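PDB 7ATL: esterase from uncultured bacterium pCosCE1, which hydrolyses carboxylic esters and also shows promiscuous acyltransferase activity, as a family VIII carboxylesterase of the beta-lactamase fold. Local coordinates for residues A[120-124]-A[125-129]; A[148-151]-A[152-156]. One frame throughout, in Å; residues are numbered along the deposited sequence.

Both contacts belong to the stretch between helix 111-116 and helix 174-186 of this beta-lactamase-like enzyme, outside the strands of the antiparallel sheet. Contact 1 comes first along the chain, in the loop that precedes helix 132-136; contact 2 follows as the N-cap and nearly all of helix 149-157. Their centres lie about 16 Å apart, on the same side of the chain's centre. They meet where Leu121 CD2 packs on Leu156 CD1 at 4.2 Å, so the loop rests against the helix through leucines. Contact 1 carries a tyrosine, Tyr123, that reaches Lys68 of a probable SxxK motif, whereas contact 2 is structural packing beside helix 174-186.

Contact 1 of 2, residues A[120-124]-A[125-129]; sequences GLDYR and LSQPA
Asp122 OD1 faces Ser126 and takes two bonds, a weak one from Tyr123 N at 2.9 Å and one from a water that also meets Ser126 OG. A serine suits the place, being short enough to put CB 3.4 Å from Asp122 OD1 while OG shares the water with that oxygen. The two residues are brought together by a short 3-10 turn in the loop between helices 111-116 and 132-136 of the beta-lactamase fold: Tyr123 O accepts from Ser126 N at 3.0 Å and, one residue on, Arg124 O accepts from Gln127 N, also at 3.0 Å. The turn also brings Gln127 up to Asp122. Gln127 NE2 gives Asp122 OD2 a fairly straight bond of 3.1 Å; the oxygen lies in the plane of the amide, the nitrogen stands above the plane of the carboxylate, and the two planes are turned 65° apart. Gln127 suits this place because its amide works both ways: NE2 serves Asp122 while OE1 accepts from Tyr133 N in the next helix. Tyr123 sends its hydroxyl off to Lys68 of a probable SxxK motif with Ser65, the pattern that supplies the nucleophilic serine in related enzymes, and its ring meets Tyr171 edge-to-face. Arg124 leaves the turn with its chain bent at chi3, and its guanidinium makes salt bridges to Glu143 and Glu248. Leu125 lies alongside the tyrosine, pointing the same way; chi1 of 55° places CG between the backbone N and carbonyl carbon, and CD1 then comes to 3.7 Å from Tyr123 CB.

Contact 2 of 2, residues A[148-151]-A[152-156]; sequences TLEQ and NLRLL
Glu150 and Arg154, one helical turn apart, run side by side on the surface of helix 149-157 and join in a salt bridge. Glu150 starts with CG opposite its backbone N (chi1 -177°), whereas Arg154 swings CG beside its own N (chi1 -77°); both chains then run out extended, which brings their charged ends together. Glu150 OE1 is gripped side-on by two nitrogens, Arg154 NE at 2.9 Å and Arg154 NH2 at 3.3 Å. NE comes from the anti side of the carboxylate, NH2 from above its plane, while the oxygen stays at the edge of the guanidinium, near its plane. The NE bond is the shorter and straighter of the two; together they should limit the turning of the guanidinium, and Trp96 adds a cation-pi contact to Arg154.

The buried side is apolar: Leu149 CD1 meets Leu153 CD1 at 3.9 Å, and both leucines pack on Ala180 of helix 174-186, as branched hydrocarbon suits a helix interface. Asn152 is buried but not left without partners, for its OD1 accepts from Lys139 N.

Thr148 is the N-cap of the helix. Its OG1 accepts from Gln151 N at 3.1 Å, and Gln151, whose CG sits beside its own backbone N (chi1 -77°) with an extended chain beyond, returns OE1 to Thr148 N at 3.0 Å. A short hydroxyl and a longer amide thus satisfy each other's backbone N-H, the reciprocal pairing of a capping box at a helix N-terminus.

Contact 1 of 2, residues A[120-124]-A[125-129]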
ATOM      1  N   GLY A 120      -4.066   1.353  17.702  1.00 25.24           N
ATOM      2  CA  GLY A 120      -4.393   0.138  18.470  1.00 26.19           C
ATOM      3  C   GLY A 120      -5.284  -0.815  17.690  1.00 25.92           C
ATOM      4  O   GLY A 120      -5.734  -1.848  18.265  1.00 27.17           O
ATOM      5  N   LEU A 121      -5.497  -0.522  16.412  1.00 23.96           N
ATOM      6  CA  LEU A 121      -6.261  -1.402  15.503  1.00 25.17           C
ATOM      7  C   LEU A 121      -5.362  -2.537  15.004  1.00 24.44           C
ATOM      8  O   LEU A 121      -4.103  -2.476  15.196  1.00 22.68           O
ATOM      9  CB  LEU A 121      -6.813  -0.546  14.368  1.00 25.57           C
ATOM     10  CG  LEU A 121      -7.787   0.529  14.838  1.00 25.76           C
ATOM     11  CD1 LEU A 121      -8.029   1.573  13.755  1.00 25.94           C
ATOM     12  CD2 LEU A 121      -9.091  -0.112  15.278  1.00 24.77           C
ATOM     13  N   ASP A 122      -6.001  -3.555  14.433  1.00 23.48           N
ATOM     14  CA  ASP A 122      -5.315  -4.781  13.959  1.00 26.07           C
ATOM     15  C   ASP A 122      -5.754  -5.076  12.519  1.00 24.55           C
ATOM     16  O   ASP A 122      -6.452  -4.256  11.900  1.00 24.54           O
ATOM     17  CB  ASP A 122      -5.572  -5.954  14.917  1.00 28.34           C
ATOM     18  CG  ASP A 122      -4.450  -6.986  14.988  1.00 31.43           C
ATOM     19  OD1 ASP A 122      -3.482  -6.875  14.184  1.00 31.74           O
ATOM     20  OD2 ASP A 122      -4.558  -7.917  15.830  1.00 36.32           O
ATOM     21  N   TYR A 123      -5.278  -6.185  11.981  1.00 23.49           N
ATOM     22  CA  TYR A 123      -5.761  -6.800  10.730  1.00 24.29           C
ATOM     23  C   TYR A 123      -6.197  -8.218  11.091  1.00 25.65           C
ATOM     24  O   TYR A 123      -5.522  -8.813  11.948  1.00 25.07           O
ATOM     25  CB  TYR A 123      -4.648  -6.819   9.685  1.00 23.19           C
ATOM     26  CG  TYR A 123      -4.758  -5.808   8.575  1.00 24.05           C
ATOM     27  CD1 TYR A 123      -5.950  -5.602   7.889  1.00 24.86           C
ATOM     28  CD2 TYR A 123      -3.632  -5.121   8.137  1.00 24.43           C
ATOM     29  CE1 TYR A 123      -6.030  -4.694   6.845  1.00 24.36           C
ATOM     30  CE2 TYR A 123      -3.695  -4.223   7.083  1.00 22.59           C
ATOM     31  CZ  TYR A 123      -4.897  -4.003   6.448  1.00 22.89           C
ATOM     32  OH  TYR A 123      -4.948  -3.108   5.431  1.00 23.03           O
ATOM     33  N   ARG A 124      -7.278  -8.706  10.489  1.00 26.32           N
ATOM     34  CA  ARG A 124      -7.778 -10.082  10.682  1.00 30.20           C
ATOM     35  C   ARG A 124      -6.691 -11.048  10.220  1.00 31.04           C
ATOM     36  O   ARG A 124      -6.562 -12.135  10.837  1.00 36.19           O
ATOM     37  CB  ARG A 124      -9.076 -10.265   9.892  1.00 35.46           C
ATOM     38  CG  ARG A 124      -9.823 -11.568  10.136  1.00 39.77           C
ATOM     39  CD  ARG A 124     -11.053 -11.598   9.246  1.00 42.30           C
ATOM     40  NE  ARG A 124     -11.042 -12.816   8.448  1.00 49.23           N
ATOM     41  CZ  ARG A 124     -11.092 -12.898   7.120  1.00 52.75           C
ATOM     42  NH1 ARG A 124     -11.169 -11.821   6.358  1.00 52.55           N
ATOM     43  NH2 ARG A 124     -11.092 -14.088   6.549  1.00 63.14           N
ATOM     44  N   LEU A 125      -5.920 -10.660   9.198  1.00 29.39           N
ATOM     45  CA  LEU A 125      -4.838 -11.519   8.638  1.00 29.09           C
ATOM     46  C   LEU A 125      -3.646 -11.583   9.602  1.00 30.14           C
ATOM     47  O   LEU A 125      -2.819 -12.510   9.420  1.00 30.10           O
ATOM     48  CB  LEU A 125      -4.439 -11.058   7.234  1.00 28.44           C
ATOM     49  CG  LEU A 125      -4.023  -9.598   7.060  1.00 30.88           C
ATOM     50  CD1 LEU A 125      -2.727  -9.275   7.781  1.00 30.57           C
ATOM     51  CD2 LEU A 125      -3.869  -9.264   5.594  1.00 33.05           C
ATOM     52  N   SER A 126      -3.557 -10.677  10.591  1.00 29.63           N
ATOM     53  CA  SER A 126      -2.544 -10.720  11.681  1.00 30.95           C
ATOM     54  C   SER A 126      -3.044 -11.558  12.853  1.00 34.53           C
ATOM     55  O   SER A 126      -2.260 -11.690  13.818  1.00 33.28           O
ATOM     56  CB  SER A 126      -2.187  -9.371  12.203  1.00 31.23           C
ATOM     57  OG  SER A 126      -1.861  -8.508  11.145  1.00 35.22           O
ATOM     58  N   GLN A 127      -4.295 -12.047  12.805  1.00 35.61           N
ATOM     59  CA  GLN A 127      -4.911 -12.782  13.936  1.00 35.47           C
ATOM     60  C   GLN A 127      -4.995 -14.255  13.575  1.00 35.25           C
ATOM     61  O   GLN A 127      -5.178 -14.582  12.413  1.00 31.42           O
ATOM     62  CB  GLN A 127      -6.259 -12.169  14.291  1.00 35.67           C
ATOM     63  CG  GLN A 127      -6.121 -10.844  15.031  1.00 33.68           C
ATOM     64  CD  GLN A 127      -7.469 -10.289  15.421  1.00 34.74           C
ATOM     65  OE1 GLN A 127      -8.526 -10.911  15.239  1.00 37.25           O
ATOM     66  NE2 GLN A 127      -7.436  -9.085  15.955  1.00 35.54           N
ATOM     67  N   PRO A 128      -4.841 -15.170  14.564  1.00 41.56           N
ATOM     68  CA  PRO A 128      -4.990 -16.603  14.316  1.00 40.83           C
ATOM     69  C   PRO A 128      -6.442 -16.883  13.896  1.00 40.21           C
ATOM     70  O   PRO A 128      -7.266 -16.013  14.080  1.00 36.99           O
ATOM     71  CB  PRO A 128      -4.625 -17.297  15.646  1.00 40.64           C
ATOM     72  CG  PRO A 128      -4.283 -16.198  16.648  1.00 38.63           C
ATOM     73  CD  PRO A 128      -4.559 -14.866  15.980  1.00 42.41           C
ATOM     74  N   ALA A 129      -6.713 -18.063  13.330  1.00 44.42           N
ATOM     75  CA  ALA A 129      -8.079 -18.573  13.040  1.00 48.41           C
ATOM     76  C   ALA A 129      -8.936 -18.514  14.319  1.00 48.27           C
ATOM     77  O   ALA A 129      -8.423 -18.795  15.431  1.00 45.94           O
ATOM     78  CB  ALA A 129      -7.991 -19.973  12.480  1.00 48.90           C
TER
HETATM   79  O   HOH W   1      -0.966  -6.455  12.323  1.00 22.33           O

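Contact 2 of 2, residues A[148-151]-A[152-156]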
ATOM      1  N   THR A 148     -21.255  -2.898   3.319  1.00 24.07           N
ATOM      2  CA  THR A 148     -20.775  -1.515   3.095  1.00 25.64           C
ATOM      3  C   THR A 148     -19.557  -1.296   4.003  1.00 29.49           C
ATOM      4  O   THR A 148     -19.370  -2.085   5.004  1.00 29.48           O
ATOM      5  CB  THR A 148     -21.870  -0.475   3.369  1.00 25.28           C
ATOM      6  OG1 THR A 148     -22.214  -0.471   4.763  1.00 21.87           O
ATOM      7  CG2 THR A 148     -23.107  -0.720   2.524  1.00 24.82           C
ATOM      8  N   LEU A 149     -18.755  -0.281   3.677  1.00 28.27           N
ATOM      9  CA  LEU A 149     -17.613   0.173   4.509  1.00 28.59           C
ATOM     10  C   LEU A 149     -18.124   0.452   5.922  1.00 27.53           C
ATOM     11  O   LEU A 149     -17.526  -0.014   6.882  1.00 27.13           O
ATOM     12  CB  LEU A 149     -17.038   1.451   3.883  1.00 29.35           C
ATOM     13  CG  LEU A 149     -15.871   2.090   4.630  1.00 27.64           C
ATOM     14  CD1 LEU A 149     -14.763   1.072   4.863  1.00 26.48           C
ATOM     15  CD2 LEU A 149     -15.329   3.273   3.846  1.00 27.72           C
ATOM     16  N   GLU A 150     -19.198   1.228   6.023  1.00 28.78           N
ATOM     17  CA  GLU A 150     -19.769   1.628   7.329  1.00 28.55           C
ATOM     18  C   GLU A 150     -20.082   0.365   8.135  1.00 26.62           C
ATOM     19  O   GLU A 150     -19.757   0.354   9.335  1.00 25.55           O
ATOM     20  CB  GLU A 150     -21.015   2.496   7.154  1.00 28.58           C
ATOM     21  CG  GLU A 150     -21.541   2.966   8.492  1.00 29.25           C
ATOM     22  CD  GLU A 150     -22.626   4.022   8.473  1.00 31.74           C
ATOM     23  OE1 GLU A 150     -23.544   3.901   9.311  1.00 31.60           O
ATOM     24  OE2 GLU A 150     -22.524   4.983   7.662  1.00 33.85           O
ATOM     25  N   GLN A 151     -20.707  -0.639   7.503  1.00 25.47           N
ATOM     26  CA  GLN A 151     -21.140  -1.888   8.182  1.00 25.79           C
ATOM     27  C   GLN A 151     -19.879  -2.604   8.676  1.00 23.72           C
ATOM     28  O   GLN A 151     -19.868  -3.038   9.839  1.00 24.36           O
ATOM     29  CB  GLN A 151     -21.999  -2.774   7.276  1.00 26.74           C
ATOM     30  CG  GLN A 151     -23.438  -2.310   7.105  1.00 25.84           C
ATOM     31  CD  GLN A 151     -24.075  -2.972   5.907  1.00 27.67           C
ATOM     32  OE1 GLN A 151     -23.456  -3.704   5.144  1.00 29.47           O
ATOM     33  NE2 GLN A 151     -25.344  -2.712   5.699  1.00 31.19           N
ATOM     34  N   ASN A 152     -18.817  -2.616   7.876  1.00 22.32           N
ATOM     35  CA  ASN A 152     -17.541  -3.269   8.272  1.00 22.06           C
ATOM     36  C   ASN A 152     -16.872  -2.527   9.436  1.00 21.94           C
ATOM     37  O   ASN A 152     -16.309  -3.198  10.330  1.00 21.20           O
ATOM     38  CB  ASN A 152     -16.563  -3.398   7.111  1.00 21.49           C
ATOM     39  CG  ASN A 152     -15.454  -4.368   7.446  1.00 21.22           C
ATOM     40  OD1 ASN A 152     -15.726  -5.421   8.025  1.00 18.71           O
ATOM     41  ND2 ASN A 152     -14.217  -4.010   7.101  1.00 22.69           N
ATOM     42  N   LEU A 153     -16.918  -1.197   9.437  1.00 22.33           N
ATOM     43  CA  LEU A 153     -16.248  -0.387  10.487  1.00 24.20           C
ATOM     44  C   LEU A 153     -17.083  -0.408  11.784  1.00 24.42           C
ATOM     45  O   LEU A 153     -16.473  -0.254  12.880  1.00 22.29           O
ATOM     46  CB  LEU A 153     -15.994   1.036   9.967  1.00 24.20           C
ATOM     47  CG  LEU A 153     -15.039   1.139   8.777  1.00 24.94           C
ATOM     48  CD1 LEU A 153     -14.769   2.589   8.422  1.00 25.10           C
ATOM     49  CD2 LEU A 153     -13.728   0.407   9.035  1.00 26.29           C
ATOM     50  N   ARG A 154     -18.401  -0.607  11.688  1.00 23.27           N
ATOM     51  CA  ARG A 154     -19.242  -0.777  12.895  1.00 25.20           C
ATOM     52  C   ARG A 154     -18.888  -2.114  13.540  1.00 24.84           C
ATOM     53  O   ARG A 154     -18.937  -2.196  14.792  1.00 25.87           O
ATOM     54  CB  ARG A 154     -20.736  -0.644  12.588  1.00 27.03           C
ATOM     55  CG  ARG A 154     -21.192   0.803  12.402  1.00 26.71           C
ATOM     56  CD  ARG A 154     -22.550   0.900  11.720  1.00 24.76           C
ATOM     57  NE  ARG A 154     -23.039   2.265  11.670  1.00 24.70           N
ATOM     58  CZ  ARG A 154     -23.528   2.948  12.703  1.00 26.01           C
ATOM     59  NH1 ARG A 154     -23.577   2.411  13.908  1.00 23.88           N
ATOM     60  NH2 ARG A 154     -23.939   4.195  12.531  1.00 29.33           N
ATOM     61  N   LEU A 155     -18.503  -3.106  12.742  1.00 24.96           N
ATOM     62  CA  LEU A 155     -18.059  -4.404  13.300  1.00 25.48           C
ATOM     63  C   LEU A 155     -16.712  -4.181  13.998  1.00 26.67           C
ATOM     64  O   LEU A 155     -16.547  -4.639  15.149  1.00 28.29           O
ATOM     65  CB  LEU A 155     -17.995  -5.454  12.179  1.00 26.22           C
ATOM     66  CG  LEU A 155     -19.339  -5.924  11.593  1.00 26.07           C
ATOM     67  CD1 LEU A 155     -19.110  -7.033  10.573  1.00 26.44           C
ATOM     68  CD2 LEU A 155     -20.313  -6.418  12.659  1.00 24.26           C
ATOM     69  N   LEU A 156     -15.782  -3.480  13.335  1.00 28.06           N
ATOM     70  CA  LEU A 156     -14.415  -3.176  13.863  1.00 26.77           C
ATOM     71  C   LEU A 156     -14.525  -2.407  15.191  1.00 26.44           C
ATOM     72  O   LEU A 156     -13.699  -2.668  16.110  1.00 25.38           O
ATOM     73  CB  LEU A 156     -13.643  -2.365  12.814  1.00 25.73           C
ATOM     74  CG  LEU A 156     -12.219  -1.946  13.179  1.00 25.77           C
ATOM     75  CD1 LEU A 156     -11.346  -3.155  13.499  1.00 26.75           C
ATOM     76  CD2 LEU A 156     -11.606  -1.154  12.042  1.00 26.01           C
TER